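Local coordinates for protein putative enoyl-CoA hydratase (Streptomyces avermitilis, PDB 3GKB) that is a putative enoyl-CoA hydratase of the crotonase family, whose exact reaction is unknown but which probably acts on acyl-CoA thioesters, at residues I23-P28 with S59-E64; P63-A68 with K116-G121. One frame throughout, in Å; residues are numbered along the deposited sequence.

Interaction 1 (I23-P28 with S59-E64); sequences ILDNPP and SSADPE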
loop_
_atom_site.group_PDB
_atom_site.type_symbol
_atom_site.label_atom_id
_atom_site.label_comp_id
_atom_site.label_asym_id
_atom_site.label_seq_id
_atom_site.Cartn_x
_atom_site.Cartn_y
_atom_site.Cartn_z
ATOM N N ILE B 23 22.255 -12.709 16.339
ATOM C CA ILE B 23 21.285 -13.241 17.279
ATOM C C ILE B 23 21.276 -12.320 18.483
ATOM O O ILE B 23 22.298 -12.158 19.169
ATOM C CB ILE B 23 21.651 -14.682 17.744
ATOM C CG1 ILE B 23 21.791 -15.616 16.524
ATOM C CG2 ILE B 23 20.580 -15.193 18.731
ATOM C CD1 ILE B 23 22.437 -16.980 16.832
ATOM N N LEU B 24 20.113 -11.733 18.747
ATOM C CA LEU B 24 19.927 -10.762 19.797
ATOM C C LEU B 24 19.620 -11.500 21.112
ATOM O O LEU B 24 18.742 -12.359 21.147
ATOM C CB LEU B 24 18.799 -9.790 19.412
ATOM C CG LEU B 24 19.012 -9.050 18.072
ATOM C CD1 LEU B 24 17.685 -8.609 17.448
ATOM C CD2 LEU B 24 19.899 -7.867 18.274
ATOM N N ASP B 25 20.396 -11.206 22.159
ATOM C CA ASP B 25 20.365 -11.979 23.416
ATOM C C ASP B 25 20.765 -11.089 24.592
ATOM O O ASP B 25 21.964 -10.950 24.927
ATOM C CB ASP B 25 21.269 -13.213 23.307
ATOM C CG ASP B 25 21.067 -14.228 24.446
ATOM O OD1 ASP B 25 20.283 -13.972 25.386
ATOM O OD2 ASP B 25 21.678 -15.334 24.368
ATOM N N ASN B 26 19.758 -10.429 25.171
ATOM C CA ASN B 26 19.957 -9.485 26.268
ATOM C C ASN B 26 18.894 -9.735 27.328
ATOM O O ASN B 26 17.901 -9.012 27.409
ATOM C CB ASN B 26 19.903 -8.039 25.770
ATOM C CG ASN B 26 20.174 -7.049 26.843
ATOM O OD1 ASN B 26 21.020 -7.281 27.699
ATOM N ND2 ASN B 26 19.493 -5.904 26.792
ATOM N N PRO B 27 19.099 -10.764 28.164
ATOM C CA PRO B 27 18.123 -11.107 29.195
ATOM C C PRO B 27 17.750 -9.947 30.116
ATOM O O PRO B 27 18.562 -9.056 30.350
ATOM C CB PRO B 27 18.833 -12.198 29.993
ATOM C CG PRO B 27 19.790 -12.777 29.092
ATOM C CD PRO B 27 20.248 -11.684 28.179
ATOM N N PRO B 28 16.530 -9.967 30.676
ATOM C CA PRO B 28 15.499 -11.009 30.558
ATOM C C PRO B 28 14.483 -10.881 29.410
ATOM O O PRO B 28 13.755 -11.834 29.154
ATOM C CB PRO B 28 14.778 -10.919 31.907
ATOM C CG PRO B 28 14.912 -9.475 32.293
ATOM C CD PRO B 28 16.187 -8.963 31.696
ATOM N N SER B 59 17.838 -12.417 14.271
ATOM C CA SER B 59 16.904 -13.268 14.991
ATOM C C SER B 59 17.089 -13.055 16.490
ATOM O O SER B 59 18.017 -12.381 16.942
ATOM C CB SER B 59 17.085 -14.745 14.597
ATOM O OG SER B 59 18.334 -15.249 15.060
ATOM N N SER B 60 16.189 -13.610 17.283
ATOM C CA SER B 60 16.319 -13.491 18.731
ATOM C C SER B 60 16.601 -14.824 19.441
ATOM O O SER B 60 16.047 -15.846 19.061
ATOM C CB SER B 60 15.029 -12.923 19.306
ATOM O OG SER B 60 15.123 -12.835 20.714
ATOM N N ALA B 61 17.403 -14.777 20.498
ATOM C CA ALA B 61 17.588 -15.925 21.396
ATOM C C ALA B 61 16.482 -16.040 22.469
ATOM O O ALA B 61 16.344 -17.082 23.135
ATOM C CB ALA B 61 18.978 -15.853 22.042
ATOM N N ASP B 62 15.684 -14.985 22.626
ATOM C CA ASP B 62 14.650 -14.949 23.689
ATOM C C ASP B 62 13.388 -15.652 23.176
ATOM O O ASP B 62 12.903 -15.332 22.091
ATOM C CB ASP B 62 14.371 -13.491 24.058
ATOM C CG ASP B 62 13.420 -13.334 25.233
ATOM O OD1 ASP B 62 12.258 -13.797 25.152
ATOM O OD2 ASP B 62 13.844 -12.677 26.219
ATOM N N PRO B 63 12.851 -16.622 23.944
ATOM C CA PRO B 63 11.714 -17.381 23.428
ATOM C C PRO B 63 10.409 -16.590 23.233
ATOM O O PRO B 63 9.531 -17.089 22.558
ATOM C CB PRO B 63 11.505 -18.502 24.475
ATOM C CG PRO B 63 12.240 -18.057 25.707
ATOM C CD PRO B 63 13.337 -17.124 25.251
ATOM N N GLU B 64 10.268 -15.413 23.844
ATOM C CA GLU B 64 9.015 -14.652 23.756
ATOM C C GLU B 64 9.153 -13.287 23.066
ATOM O O GLU B 64 8.181 -12.795 22.441
ATOM C CB GLU B 64 8.447 -14.452 25.158
ATOM C CG GLU B 64 7.119 -13.739 25.119
ATOM C CD GLU B 64 6.278 -13.924 26.372
ATOM O OE1 GLU B 64 6.775 -14.539 27.345
ATOM O OE2 GLU B 64 5.117 -13.436 26.334
HETATM O O HOH W 1 11.512 -13.561 27.920
#
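S59 and A61 bury the most surface here, and I23 and L24 on the neighbouring strand receive them in parallel register, I23 beside S59 and L24 beside S60. Both backbone bonds belong to L24: its N donates to S59 O at 2.8 Å, and its O accepts from A61 N at 2.8 Å in a nearly straight bond (176°). A61 follows the last bridge, and its methyl fits between two side chains. I23 CG2, set anti to the backbone N while CG1 lies beside that N (chi1 -56°), reaches A61 CB at 3.7 Å; on another side the carboxylate carbon of D25, CG, comes to 3.6 Å from A61 CB. The D25 carboxylate gains its charge partner from R12 on strand 11-16, which also touches I23 and A61. The pairing closes a beta-alpha-beta unit, strand 19-24, helix 34-48 and strand 55-60, in the core sheet of the crotonase fold, and past L24 and S60 the two segments leave the ends of their strands. S60 OG accepts a hydrogen bond from D62 N (2.9 Å), an ST turn, and D62 OD1 one from E64 N, an Asx turn; S60 OG also bonds F65 O. Beyond the turns, D62 OD2 lies 3.1 Å from P28 O, two acceptors that cannot bond each other directly; a water within bonding distance of both P28 O and D62 OD1 can bridge them.

Interaction 2 (P63-A68 with K116-G121); sequences PEFFLA and KARGGG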
loop_
_atom_site.group_PDB
_atom_site.type_symbol
_atom_site.label_atom_id
_atom_site.label_comp_id
_atom_site.label_asym_id
_atom_site.label_seq_id
_atom_site.Cartn_x
_atom_site.Cartn_y
_atom_site.Cartn_z
ATOM N N PRO B 63 12.851 -16.622 23.944
ATOM C CA PRO B 63 11.714 -17.381 23.428
ATOM C C PRO B 63 10.409 -16.590 23.233
ATOM O O PRO B 63 9.531 -17.089 22.558
ATOM C CB PRO B 63 11.505 -18.502 24.475
ATOM C CG PRO B 63 12.240 -18.057 25.707
ATOM C CD PRO B 63 13.337 -17.124 25.251
ATOM N N GLU B 64 10.268 -15.413 23.844
ATOM C CA GLU B 64 9.015 -14.652 23.756
ATOM C C GLU B 64 9.153 -13.287 23.066
ATOM O O GLU B 64 8.181 -12.795 22.441
ATOM C CB GLU B 64 8.447 -14.452 25.158
ATOM C CG GLU B 64 7.119 -13.739 25.119
ATOM C CD GLU B 64 6.278 -13.924 26.372
ATOM O OE1 GLU B 64 6.775 -14.539 27.345
ATOM O OE2 GLU B 64 5.117 -13.436 26.334
ATOM N N PHE B 65 10.335 -12.678 23.196
ATOM C CA PHE B 65 10.599 -11.304 22.688
ATOM C C PHE B 65 11.708 -11.270 21.643
ATOM O O PHE B 65 12.765 -11.860 21.821
ATOM C CB PHE B 65 10.948 -10.376 23.850
ATOM C CG PHE B 65 9.907 -10.390 24.908
ATOM C CD1 PHE B 65 8.692 -9.735 24.703
ATOM C CD2 PHE B 65 10.077 -11.143 26.039
ATOM C CE1 PHE B 65 7.696 -9.810 25.646
ATOM C CE2 PHE B 65 9.074 -11.240 26.973
ATOM C CZ PHE B 65 7.891 -10.582 26.780
ATOM N N PHE B 66 11.444 -10.585 20.533
ATOM C CA PHE B 66 12.484 -10.276 19.554
ATOM C C PHE B 66 13.324 -9.140 20.123
ATOM O O PHE B 66 14.515 -9.326 20.425
ATOM C CB PHE B 66 11.849 -9.906 18.210
ATOM C CG PHE B 66 12.831 -9.509 17.166
ATOM C CD1 PHE B 66 13.499 -10.472 16.410
ATOM C CD2 PHE B 66 13.132 -8.173 16.950
ATOM C CE1 PHE B 66 14.410 -10.089 15.458
ATOM C CE2 PHE B 66 14.066 -7.797 15.994
ATOM C CZ PHE B 66 14.702 -8.756 15.259
ATOM N N LEU B 67 12.672 -7.985 20.325
ATOM C CA LEU B 67 13.233 -6.829 21.035
ATOM C C LEU B 67 12.075 -6.150 21.748
ATOM O O LEU B 67 11.132 -5.760 21.119
ATOM C CB LEU B 67 13.900 -5.836 20.104
ATOM C CG LEU B 67 15.250 -6.236 19.492
ATOM C CD1 LEU B 67 15.652 -5.196 18.389
ATOM C CD2 LEU B 67 16.355 -6.416 20.575
ATOM N N ALA B 68 12.142 -6.079 23.063
ATOM C CA ALA B 68 11.000 -5.650 23.867
ATOM C C ALA B 68 10.568 -4.229 23.538
ATOM O O ALA B 68 9.391 -3.973 23.335
ATOM C CB ALA B 68 11.333 -5.759 25.327
ATOM N N LYS B 116 7.511 -11.193 20.169
ATOM C CA LYS B 116 7.012 -9.830 20.279
ATOM C C LYS B 116 8.115 -8.782 20.132
ATOM O O LYS B 116 9.202 -8.903 20.728
ATOM C CB LYS B 116 6.297 -9.618 21.621
ATOM C CG LYS B 116 5.040 -10.445 21.789
ATOM C CD LYS B 116 4.680 -10.548 23.249
ATOM C CE LYS B 116 3.360 -11.254 23.489
ATOM N NZ LYS B 116 3.429 -12.667 23.074
ATOM N N ALA B 117 7.792 -7.746 19.352
ATOM C CA ALA B 117 8.652 -6.583 19.179
ATOM C C ALA B 117 7.792 -5.345 19.336
ATOM O O ALA B 117 6.785 -5.202 18.659
ATOM C CB ALA B 117 9.322 -6.598 17.787
ATOM N N ARG B 118 8.163 -4.479 20.271
ATOM C CA ARG B 118 7.421 -3.272 20.523
ATOM C C ARG B 118 8.330 -2.042 20.546
ATOM O O ARG B 118 9.555 -2.138 20.767
ATOM C CB ARG B 118 6.630 -3.339 21.818
ATOM C CG ARG B 118 5.576 -4.423 21.879
ATOM C CD ARG B 118 4.877 -4.320 23.193
ATOM N NE ARG B 118 3.785 -5.260 23.448
ATOM C CZ ARG B 118 3.899 -6.406 24.128
ATOM N NH1 ARG B 118 5.075 -6.834 24.533
ATOM N NH2 ARG B 118 2.812 -7.131 24.405
ATOM N N GLY B 119 7.720 -0.893 20.288
ATOM C CA GLY B 119 8.431 0.389 20.250
ATOM C C GLY B 119 9.623 0.370 19.332
ATOM O O GLY B 119 9.516 0.007 18.154
ATOM N N GLY B 120 10.780 0.695 19.888
ATOM C CA GLY B 120 12.019 0.616 19.137
ATOM C C GLY B 120 12.315 -0.741 18.518
ATOM O O GLY B 120 12.964 -0.814 17.473
ATOM N N GLY B 121 11.848 -1.822 19.150
ATOM C CA GLY B 121 11.960 -3.156 18.542
ATOM C C GLY B 121 11.129 -3.259 17.279
ATOM O O GLY B 121 11.542 -3.895 16.290
HETATM O O HOH W 2 5.677 -13.955 22.174
HETATM O O HOH W 3 7.630 -5.775 24.576
#
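K116 buries more surface than any other residue here, its side chain crossing those of F65 and E64 at a slant in a parallel backbone pairing. K116 N donates to E64 O at 2.9 Å and K116 O accepts from F66 N at 2.8 Å, though F66 N sits above the carbonyl plane and the bond is bent (145°). The F65 ring lies against the lysine's aliphatic chain: CD1 is 3.9 Å from K116 CB, and CE1 lies near K116 CD. One face of that ring carries E64 CG, and R118 NH1 approaches the ring at its edge. The buried, tightly packed part lies further along, where L67 CB rests 3.7 Å from G121 CA. F66 CB faces A117 CB, and the F66 ring reaches V125 of helix 120-127 and V111. The polar side is looser. K116 bends at its last torsion (chi4 65°), bringing NZ to a long 3.8 Å ion pair with E64 OE2, whose stronger partner is R268, while a water links NZ to E64 O. A second water joins A68 O to R118 NH1, whose guanidinium is held by E271 and R268 O. R118 N makes only weak bonds to L67 O and A68 O. In crotonases, the loop after strand 55-60 and the glycine-rich start of helix 120-127 supply the oxyanion-hole NH groups, a role A68 N and G120 N would probably fill.

The chain runs straight from interaction 1 into interaction 2: P63 and E64 belong to both, and the two centres lie 9 Å apart. S60 OG, the acceptor of the ST turn in interaction 1, also lies 2.8 Å from F65 O of the second in a probable hydrogen bond, while D62 OD1 accepts from F65 N as well. Apolar packing adds a second join, L24 CD1 meeting F66 CZ at 3.7 Å and L67 CG at 4.0 Å. N30, just past segment 23-28, ties both together by donating to L24 O and F66 O. The shared turn leads the chain from the end of strand 55-60 to the probable oxyanion-hole region of interaction 2.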